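Local coordinates for iron-regulated ABC transporter siderophore-binding protein SirA (Staphylococcus aureus subsp. aureus, PDB 3MWF) that binds the siderophore staphyloferrin B and probably hands it to an ABC transporter for iron uptake, at residues A[36-41]-A[131-136]; A[138-143]-A[279-284]; A[145-150]-A[286-291]. All coordinates share one frame; numbering follows the deposited sequence. Where two conformers were deposited one is given.

Contact 1. Residues A[36-41]-A[131-136]; sequences VSLGVK and KEAEDL
Leu38 and Glu132 bring the two backbones closest, their CA atoms 6.2 Å apart, where the C-terminal end of helix 29-37 meets the first turns of helix 130-155. Helix 29-37 stops here in a Schellman motif: Gly39 takes a positive phi of 84°, and its N bonds back to Val36 O at 3.0 Å. The turn leaves Leu38 on the flank of the helix end, and its side chain carries most of the contact. CG of Leu38 stands anti to its own carbonyl carbon (chi1 -69°), and CD2 reaches over the backbone of the long helix, 3.6 Å from Ala133 N. The same methyl lies 3.9 Å from CB of Glu132, touching only the root of that side chain, which leads away from the contact beyond CB. From the next turn of helix 130-155, Leu136 comes to meet it: the branch ending in CD1 points across the gap and its methyl sits 3.8 Å from Leu38 CD2. That CD1 also touches CB of Ser37 at 3.7 Å, so the leucine tip is set between neighbouring residues of the helix end. The Ser37 hydroxyl takes no part, since OG is hydrogen-bonded back to Asp33 O within its own helix. Met123 and Leu127 of helix 116-127 pack against Leu38 as well, and Thr120 touches Ala133, so helix 116-127 packs against both sides of the contact. Leu136 O is in turn hydrogen-bonded to the hydroxyl of Tyr277, at the start of helix 277-290. No hydrogen bond links the two segments, so the end of helix 29-37 meets the long helix through apolar packing, without directional bonds between them.

Contact 2. Residues A[138-143]-A[279-284]; sequences KKYDDK and SSLKLI
The Tyr140 ring has Leu281 CD2 at its edge, near the ring plane, while Ser280 OG and Ile284 CD1 approach it obliquely; Phe116 adds an edge-to-face partner from helix 116-127. This is side-by-side packing of two nearly parallel helices, 130-155 and 277-290, their short segments inclined at 12° with axes 10.5 Å apart. Helix 130-155 is consistent with the long helix that links the two lobes in class III binding proteins of siderophore ABC transporters. CG of Tyr140 lies opposite its backbone N (chi1 171°), which carries the ring toward helix 277-290 and lets CE1 meet Ile284 CD1 at 3.7 Å. Its hydroxyl goes on to Asp187 OD2, fixing the far end of the ring, and Ser280 OG bonds to Tyr277 O in its own helix. The two methyls of Leu281 each meet a lysine. CD1 touches Lys139 NZ at 3.7 Å, the two side chains crossing at about a right angle; that ammonium finds its polar partner in the Tyr277 hydroxyl. CD2 rests 3.8 Å from CD of Lys143, whose chain runs nearly straight across the interface and turns at chi4 toward a salt bridge with Asp285. Along the way its aliphatic part passes Ile284 in the opposite direction, and CE of Lys143 lies 3.4 Å from Leu281 O.

Contact 3. Residues A[145-150]-A[286-291]; sequences AAFQKD and DLYEKL
Tyr288 and Asp150 make the polar link: the phenol OH donates to Asp150 OD2 at 2.6 Å, a short bond that meets the carboxylate oxygen on its anti side, 20° out of the carboxylate plane. The carboxylate sits at the rim of the phenol, and the two flat groups are turned 61° against each other. Beside this bond, Phe147 and Tyr288 form a T-shaped (edge-to-face) pair, with centroids 5.3 Å apart and planes at 78°. The phenylalanine supplies the edge: its CD1 stands over one face of the tyrosine ring, toward the rim, 3.7 Å from Tyr288 CE2. CG of the phenylalanine lies anti to the backbone N, which carries the ring off the helix to reach this place. Its CE1 continues to CB of Leu287 at 3.8 Å, the two side chains crossing at about a right angle. The tyrosine oxygen also comes close to the backbone of the other helix, 3.3 Å from Phe147 CA, so the ring end is seated against the helix surface as well as bonded to the aspartate.

A second shell surrounds these groups. Lys295 from the C-terminal tail makes a cation-pi contact with the Tyr288 ring, and Ile293 packs on Phe147 and on Asp150, whose OD1 has a weak hydrogen bond to Gln296. Leu188 touches both Phe147 and Leu287, and Leu287 also packs on Phe224 of strand 222-227, so helix 277-290 is joined here to the five-stranded sheet. The helix segments run nearly parallel, with axes 11.7 Å apart, a spacing that leaves room for the rings between them. The packing joins the last helix to the long helix, which is consistent with the interlobe helix of class III binding proteins.

Overall arrangement
From the N terminus, helix 29-37 of the first lobe ends at residues 36-41, and contact 1 closes a loop of 89 intervening residues when the chain returns in helix 130-155. That helix then supplies residues 138-143 and 145-150, and contacts 2 and 3, made with helix 277-290, each close a loop of 135 intervening residues that contains most of the second lobe. They cross, their segments alternating, and both lie in series after contact 1. Their centres are 10 Å apart, and Ile284 CG2 meets Phe147 CD1 at 4.1 Å. Together the three contacts tie the first lobe and the last helix to different lengths of one long helix.

Contact 1. Residues A[36-41]-A[131-136]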
loop_
_atom_site.group_PDB
_atom_site.type_symbol
_atom_site.label_atom_id
_atom_site.label_comp_id
_atom_site.label_asym_id
_atom_site.label_seq_id
_atom_site.Cartn_x
_atom_site.Cartn_y
_atom_site.Cartn_z
ATOM N N VAL A 36 4.510 14.237 1.285
ATOM C CA VAL A 36 3.768 15.042 2.263
ATOM C C VAL A 36 4.234 14.780 3.706
ATOM O O VAL A 36 4.454 15.719 4.500
ATOM C CB VAL A 36 2.244 14.826 2.073
ATOM C CG1 VAL A 36 1.425 15.382 3.258
ATOM C CG2 VAL A 36 1.758 15.428 0.741
ATOM N N SER A 37 4.431 13.506 4.038
ATOM C CA SER A 37 4.881 13.091 5.368
ATOM C C SER A 37 6.262 13.654 5.734
ATOM O O SER A 37 6.565 13.905 6.926
ATOM C CB SER A 37 4.903 11.560 5.425
ATOM O OG SER A 37 3.575 11.043 5.360
ATOM N N LEU A 38 7.091 13.839 4.711
ATOM C CA LEU A 38 8.442 14.385 4.873
ATOM C C LEU A 38 8.471 15.923 4.797
ATOM O O LEU A 38 9.552 16.529 4.854
ATOM C CB LEU A 38 9.385 13.777 3.832
ATOM C CG LEU A 38 9.721 12.291 4.012
ATOM C CD1 LEU A 38 10.443 11.776 2.801
ATOM C CD2 LEU A 38 10.569 12.053 5.259
ATOM N N GLY A 39 7.296 16.535 4.655
ATOM C CA GLY A 39 7.146 18.003 4.644
ATOM C C GLY A 39 7.399 18.651 3.293
ATOM O O GLY A 39 7.656 19.866 3.220
ATOM N N VAL A 40 7.345 17.853 2.227
ATOM C CA VAL A 40 7.562 18.337 0.868
ATOM C C VAL A 40 6.310 18.153 0.006
ATOM O O VAL A 40 6.012 17.028 -0.412
ATOM C CB VAL A 40 8.763 17.606 0.195
ATOM C CG1 VAL A 40 9.042 18.170 -1.194
ATOM C CG2 VAL A 40 10.011 17.685 1.050
ATOM N N LYS A 41 5.583 19.239 -0.267
ATOM C CA LYS A 41 4.403 19.171 -1.138
ATOM C C LYS A 41 4.821 19.019 -2.605
ATOM O O LYS A 41 5.462 19.914 -3.156
ATOM C CB LYS A 41 3.516 20.419 -0.982
ATOM C CG LYS A 41 3.015 20.696 0.441
ATOM C CD LYS A 41 3.877 21.753 1.141
ATOM C CE LYS A 41 3.220 22.272 2.417
ATOM N NZ LYS A 41 1.879 22.879 2.130
ATOM N N LYS A 131 16.980 12.501 8.255
ATOM C CA LYS A 131 16.620 12.517 9.669
ATOM C C LYS A 131 15.095 12.452 9.828
ATOM O O LYS A 131 14.589 11.733 10.689
ATOM C CB LYS A 131 17.214 13.762 10.364
ATOM C CG LYS A 131 16.736 14.042 11.796
ATOM C CD LYS A 131 17.225 13.012 12.807
ATOM C CE LYS A 131 17.490 13.650 14.181
ATOM N NZ LYS A 131 16.415 14.591 14.612
ATOM N N GLU A 132 14.368 13.191 8.998
ATOM C CA GLU A 132 12.898 13.151 9.024
ATOM C C GLU A 132 12.384 11.734 8.720
ATOM O O GLU A 132 11.503 11.231 9.405
ATOM C CB GLU A 132 12.305 14.146 8.022
ATOM C CG GLU A 132 12.486 15.631 8.411
ATOM C CD GLU A 132 13.872 16.201 8.101
ATOM O OE1 GLU A 132 14.779 15.486 7.611
ATOM O OE2 GLU A 132 14.072 17.404 8.372
ATOM N N ALA A 133 12.980 11.103 7.710
ATOM C CA ALA A 133 12.601 9.737 7.304
ATOM C C ALA A 133 12.848 8.729 8.422
ATOM O O ALA A 133 11.997 7.871 8.728
ATOM C CB ALA A 133 13.352 9.328 6.039
ATOM N N GLU A 134 14.006 8.862 9.061
ATOM C CA GLU A 134 14.341 8.012 10.192
ATOM C C GLU A 134 13.326 8.154 11.328
ATOM O O GLU A 134 12.899 7.146 11.887
ATOM C CB GLU A 134 15.755 8.314 10.688
ATOM C CG GLU A 134 16.496 7.080 11.164
ATOM C CD GLU A 134 17.828 7.397 11.815
ATOM O OE1 GLU A 134 18.049 6.896 12.939
ATOM O OE2 GLU A 134 18.652 8.133 11.212
ATOM N N ASP A 135 12.932 9.394 11.645
ATOM C CA ASP A 135 11.961 9.675 12.714
ATOM C C ASP A 135 10.575 9.086 12.365
ATOM O O ASP A 135 9.904 8.512 13.217
ATOM C CB ASP A 135 11.837 11.188 13.000
ATOM C CG ASP A 135 13.149 11.842 13.504
ATOM O OD1 ASP A 135 14.011 11.159 14.113
ATOM O OD2 ASP A 135 13.310 13.073 13.288
ATOM N N LEU A 136 10.154 9.229 11.105
ATOM C CA LEU A 136 8.910 8.605 10.659
ATOM C C LEU A 136 8.926 7.076 10.889
ATOM O O LEU A 136 8.004 6.516 11.470
ATOM C CB LEU A 136 8.649 8.935 9.184
ATOM C CG LEU A 136 8.214 10.356 8.782
ATOM C CD1 LEU A 136 7.864 10.362 7.309
ATOM C CD2 LEU A 136 7.029 10.890 9.610
#

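Contact 2. Residues A[138-143]-A[279-284]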
loop_
_atom_site.group_PDB
_atom_site.type_symbol
_atom_site.label_atom_id
_atom_site.label_comp_id
_atom_site.label_asym_id
_atom_site.label_seq_id
_atom_site.Cartn_x
_atom_site.Cartn_y
_atom_site.Cartn_z
ATOM N N LYS A 138 10.951 5.286 12.821
ATOM C CA LYS A 138 10.977 5.002 14.267
ATOM C C LYS A 138 9.562 5.041 14.869
ATOM O O LYS A 138 9.199 4.151 15.630
ATOM C CB LYS A 138 11.924 5.974 15.003
ATOM C CG LYS A 138 12.023 5.782 16.519
ATOM C CD LYS A 138 12.988 4.659 16.917
ATOM C CE LYS A 138 14.424 5.131 17.115
ATOM N NZ LYS A 138 15.179 5.303 15.818
ATOM N N LYS A 139 8.777 6.059 14.518
ATOM C CA LYS A 139 7.394 6.169 14.960
ATOM C C LYS A 139 6.544 4.951 14.539
ATOM O O LYS A 139 5.708 4.466 15.313
ATOM C CB LYS A 139 6.773 7.470 14.420
ATOM C CG LYS A 139 5.397 7.764 14.956
ATOM C CD LYS A 139 5.124 9.287 15.078
ATOM C CE LYS A 139 4.021 9.745 14.117
ATOM N NZ LYS A 139 4.470 9.836 12.681
ATOM N N TYR A 140 6.741 4.479 13.306
ATOM C CA TYR A 140 6.028 3.300 12.860
ATOM C C TYR A 140 6.457 2.056 13.655
ATOM O O TYR A 140 5.614 1.287 14.119
ATOM C CB TYR A 140 6.198 3.079 11.340
ATOM C CG TYR A 140 5.648 1.744 10.856
ATOM C CD1 TYR A 140 4.287 1.571 10.593
ATOM C CD2 TYR A 140 6.504 0.667 10.638
ATOM C CE1 TYR A 140 3.789 0.329 10.172
ATOM C CE2 TYR A 140 6.021 -0.550 10.212
ATOM C CZ TYR A 140 4.683 -0.708 9.963
ATOM O OH TYR A 140 4.240 -1.928 9.528
ATOM N N ASP A 141 7.760 1.879 13.805
ATOM C CA ASP A 141 8.313 0.737 14.543
ATOM C C ASP A 141 7.805 0.702 15.979
ATOM O O ASP A 141 7.435 -0.368 16.491
ATOM C CB ASP A 141 9.835 0.785 14.531
ATOM C CG ASP A 141 10.430 0.381 13.203
ATOM O OD1 ASP A 141 9.711 -0.174 12.318
ATOM O OD2 ASP A 141 11.648 0.610 13.043
ATOM N N ASP A 142 7.745 1.878 16.613
ATOM C CA ASP A 142 7.174 1.990 17.952
ATOM C C ASP A 142 5.727 1.539 18.011
ATOM O O ASP A 142 5.336 0.812 18.916
ATOM C CB ASP A 142 7.320 3.412 18.504
ATOM C CG ASP A 142 8.753 3.749 18.862
ATOM O OD1 ASP A 142 9.597 2.832 19.004
ATOM O OD2 ASP A 142 9.050 4.951 18.998
ATOM N N LYS A 143 4.939 1.954 17.015
ATOM C CA LYS A 143 3.538 1.614 16.964
ATOM C C LYS A 143 3.358 0.114 16.747
ATOM O O LYS A 143 2.460 -0.503 17.336
ATOM C CB LYS A 143 2.824 2.417 15.874
ATOM C CG LYS A 143 1.351 2.453 16.082
ATOM C CD LYS A 143 0.664 3.528 15.232
ATOM C CE LYS A 143 -0.844 3.395 15.312
ATOM N NZ LYS A 143 -1.374 3.964 16.574
ATOM N N SER A 279 -1.118 6.025 5.937
ATOM C CA SER A 279 -2.086 4.933 6.051
ATOM C C SER A 279 -1.602 3.799 6.920
ATOM O O SER A 279 -2.416 3.055 7.458
ATOM C CB SER A 279 -2.426 4.325 4.690
ATOM O OG SER A 279 -3.158 5.226 3.908
ATOM N N SER A 280 -0.286 3.631 7.011
ATOM C CA SER A 280 0.268 2.515 7.825
ATOM C C SER A 280 -0.168 2.687 9.283
ATOM O O SER A 280 -0.678 1.739 9.910
ATOM C CB SER A 280 1.804 2.367 7.684
ATOM O OG SER A 280 2.548 3.368 8.368
ATOM N N LEU A 281 -0.036 3.919 9.784
ATOM C CA LEU A 281 -0.439 4.223 11.152
ATOM C C LEU A 281 -1.949 4.079 11.304
ATOM O O LEU A 281 -2.444 3.516 12.297
ATOM C CB LEU A 281 0.031 5.643 11.525
ATOM C CG LEU A 281 1.533 5.897 11.323
ATOM C CD1 LEU A 281 1.869 7.342 11.729
ATOM C CD2 LEU A 281 2.401 4.917 12.133
ATOM N N LYS A 282 -2.695 4.563 10.310
ATOM C CA LYS A 282 -4.137 4.387 10.301
ATOM C C LYS A 282 -4.613 2.928 10.257
ATOM O O LYS A 282 -5.601 2.578 10.887
ATOM C CB LYS A 282 -4.751 5.191 9.163
ATOM C CG LYS A 282 -6.245 5.268 9.201
ATOM C CD LYS A 282 -6.667 6.393 10.137
ATOM C CE LYS A 282 -8.114 6.748 9.908
ATOM N NZ LYS A 282 -8.982 5.714 10.537
ATOM N N LEU A 283 -3.933 2.095 9.479
ATOM C CA LEU A 283 -4.282 0.679 9.404
ATOM C C LEU A 283 -4.135 0.018 10.789
ATOM O O LEU A 283 -5.052 -0.677 11.253
ATOM C CB LEU A 283 -3.444 -0.020 8.312
ATOM C CG LEU A 283 -3.859 -1.435 7.889
ATOM C CD1 LEU A 283 -3.227 -1.803 6.537
ATOM C CD2 LEU A 283 -3.470 -2.480 8.949
ATOM N N ILE A 284 -3.042 0.316 11.471
ATOM C CA ILE A 284 -2.807 -0.218 12.832
ATOM C C ILE A 284 -3.926 0.242 13.792
ATOM O O ILE A 284 -4.475 -0.554 14.573
ATOM C CB ILE A 284 -1.397 0.157 13.360
ATOM C CG1 ILE A 284 -0.292 -0.484 12.474
ATOM C CG2 ILE A 284 -1.233 -0.372 14.791
ATOM C CD1 ILE A 284 1.169 0.007 12.697
#

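Contact 3. Residues A[145-150]-A[286-291]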
loop_
_atom_site.group_PDB
_atom_site.type_symbol
_atom_site.label_atom_id
_atom_site.label_comp_id
_atom_site.label_asym_id
_atom_site.label_seq_id
_atom_site.Cartn_x
_atom_site.Cartn_y
_atom_site.Cartn_z
ATOM N N ALA A 145 5.637 -2.255 17.610
ATOM C CA ALA A 145 6.034 -2.897 18.890
ATOM C C ALA A 145 4.905 -2.865 19.922
ATOM O O ALA A 145 4.616 -3.884 20.570
ATOM C CB ALA A 145 7.329 -2.261 19.452
ATOM N N ALA A 146 4.261 -1.709 20.075
ATOM C CA ALA A 146 3.115 -1.574 20.979
ATOM C C ALA A 146 1.947 -2.454 20.572
ATOM O O ALA A 146 1.275 -3.033 21.418
ATOM C CB ALA A 146 2.654 -0.103 21.060
ATOM N N PHE A 147 1.689 -2.558 19.262
ATOM C CA PHE A 147 0.611 -3.414 18.825
ATOM C C PHE A 147 0.859 -4.886 19.191
ATOM O O PHE A 147 -0.061 -5.592 19.630
ATOM C CB PHE A 147 0.363 -3.314 17.311
ATOM C CG PHE A 147 -0.774 -4.204 16.853
ATOM C CD1 PHE A 147 -2.091 -3.741 16.871
ATOM C CD2 PHE A 147 -0.529 -5.536 16.466
ATOM C CE1 PHE A 147 -3.142 -4.557 16.488
ATOM C CE2 PHE A 147 -1.593 -6.369 16.087
ATOM C CZ PHE A 147 -2.890 -5.887 16.095
ATOM N N GLN A 148 2.083 -5.339 18.966
ATOM C CA GLN A 148 2.464 -6.726 19.289
ATOM C C GLN A 148 2.252 -7.012 20.785
ATOM O O GLN A 148 1.678 -8.045 21.139
ATOM C CB GLN A 148 3.905 -6.986 18.888
ATOM C CG GLN A 148 4.047 -7.050 17.354
ATOM C CD GLN A 148 5.336 -7.650 16.904
ATOM O OE1 GLN A 148 5.892 -7.262 15.871
ATOM N NE2 GLN A 148 5.832 -8.617 17.664
ATOM N N LYS A 149 2.650 -6.063 21.627
ATOM C CA LYS A 149 2.417 -6.183 23.081
ATOM C C LYS A 149 0.932 -6.289 23.438
ATOM O O LYS A 149 0.536 -7.180 24.189
ATOM C CB LYS A 149 3.080 -5.029 23.851
ATOM C CG LYS A 149 4.597 -4.991 23.775
ATOM C CD LYS A 149 5.163 -3.985 24.813
ATOM C CE LYS A 149 6.459 -3.299 24.361
ATOM N NZ LYS A 149 7.380 -4.189 23.608
ATOM N N ASP A 150 0.107 -5.403 22.884
ATOM C CA ASP A 150 -1.320 -5.382 23.150
ATOM C C ASP A 150 -2.037 -6.610 22.579
ATOM O O ASP A 150 -3.003 -7.110 23.169
ATOM C CB ASP A 150 -1.943 -4.094 22.591
ATOM C CG ASP A 150 -1.364 -2.827 23.227
ATOM O OD1 ASP A 150 -0.875 -2.904 24.382
ATOM O OD2 ASP A 150 -1.397 -1.752 22.586
ATOM N N ASP A 286 -6.970 0.993 12.886
ATOM C CA ASP A 286 -8.122 0.209 12.448
ATOM C C ASP A 286 -8.160 -1.160 13.113
ATOM O O ASP A 286 -9.220 -1.619 13.535
ATOM C CB ASP A 286 -8.106 0.025 10.931
ATOM C CG ASP A 286 -8.736 1.182 10.193
ATOM O OD1 ASP A 286 -9.204 2.126 10.858
ATOM O OD2 ASP A 286 -8.761 1.139 8.938
ATOM N N LEU A 287 -6.999 -1.805 13.187
ATOM C CA LEU A 287 -6.874 -3.116 13.810
ATOM C C LEU A 287 -7.245 -3.114 15.298
ATOM O O LEU A 287 -7.966 -4.000 15.741
ATOM C CB LEU A 287 -5.464 -3.657 13.622
ATOM C CG LEU A 287 -5.128 -4.104 12.200
ATOM C CD1 LEU A 287 -3.641 -4.399 12.159
ATOM C CD2 LEU A 287 -5.965 -5.325 11.786
ATOM N N TYR A 288 -6.792 -2.114 16.048
ATOM C CA TYR A 288 -7.232 -1.998 17.454
ATOM C C TYR A 288 -8.753 -1.984 17.544
ATOM O O TYR A 288 -9.347 -2.670 18.383
ATOM C CB TYR A 288 -6.662 -0.745 18.096
ATOM C CG TYR A 288 -5.262 -0.886 18.628
ATOM C CD1 TYR A 288 -5.016 -1.520 19.849
ATOM C CD2 TYR A 288 -4.187 -0.355 17.939
ATOM C CE1 TYR A 288 -3.731 -1.622 20.348
ATOM C CE2 TYR A 288 -2.903 -0.439 18.419
ATOM C CZ TYR A 288 -2.669 -1.090 19.631
ATOM O OH TYR A 288 -1.382 -1.164 20.090
ATOM N N GLU A 289 -9.395 -1.230 16.653
ATOM C CA GLU A 289 -10.855 -1.129 16.634
ATOM C C GLU A 289 -11.561 -2.404 16.153
ATOM O O GLU A 289 -12.461 -2.900 16.834
ATOM C CB GLU A 289 -11.272 0.075 15.778
ATOM C CG GLU A 289 -12.728 0.402 15.811
ATOM C CD GLU A 289 -13.084 1.355 14.697
ATOM O OE1 GLU A 289 -12.559 2.483 14.735
ATOM O OE2 GLU A 289 -13.845 0.963 13.781
ATOM N N LYS A 290 -11.156 -2.934 14.999
ATOM C CA LYS A 290 -11.837 -4.072 14.403
ATOM C C LYS A 290 -11.614 -5.342 15.223
ATOM O O LYS A 290 -12.477 -6.219 15.226
ATOM C CB LYS A 290 -11.417 -4.313 12.935
ATOM C CG LYS A 290 -11.745 -3.155 11.945
ATOM C CD LYS A 290 -13.223 -2.810 11.844
ATOM C CE LYS A 290 -13.462 -1.676 10.795
ATOM N NZ LYS A 290 -13.063 -0.321 11.269
ATOM N N LEU A 291 -10.477 -5.417 15.911
ATOM C CA LEU A 291 -10.144 -6.598 16.728
ATOM C C LEU A 291 -10.508 -6.437 18.210
ATOM O O LEU A 291 -10.321 -7.368 18.998
ATOM C CB LEU A 291 -8.666 -6.972 16.569
ATOM C CG LEU A 291 -8.289 -7.418 15.145
ATOM C CD1 LEU A 291 -6.858 -7.839 15.116
ATOM C CD2 LEU A 291 -9.175 -8.574 14.755
#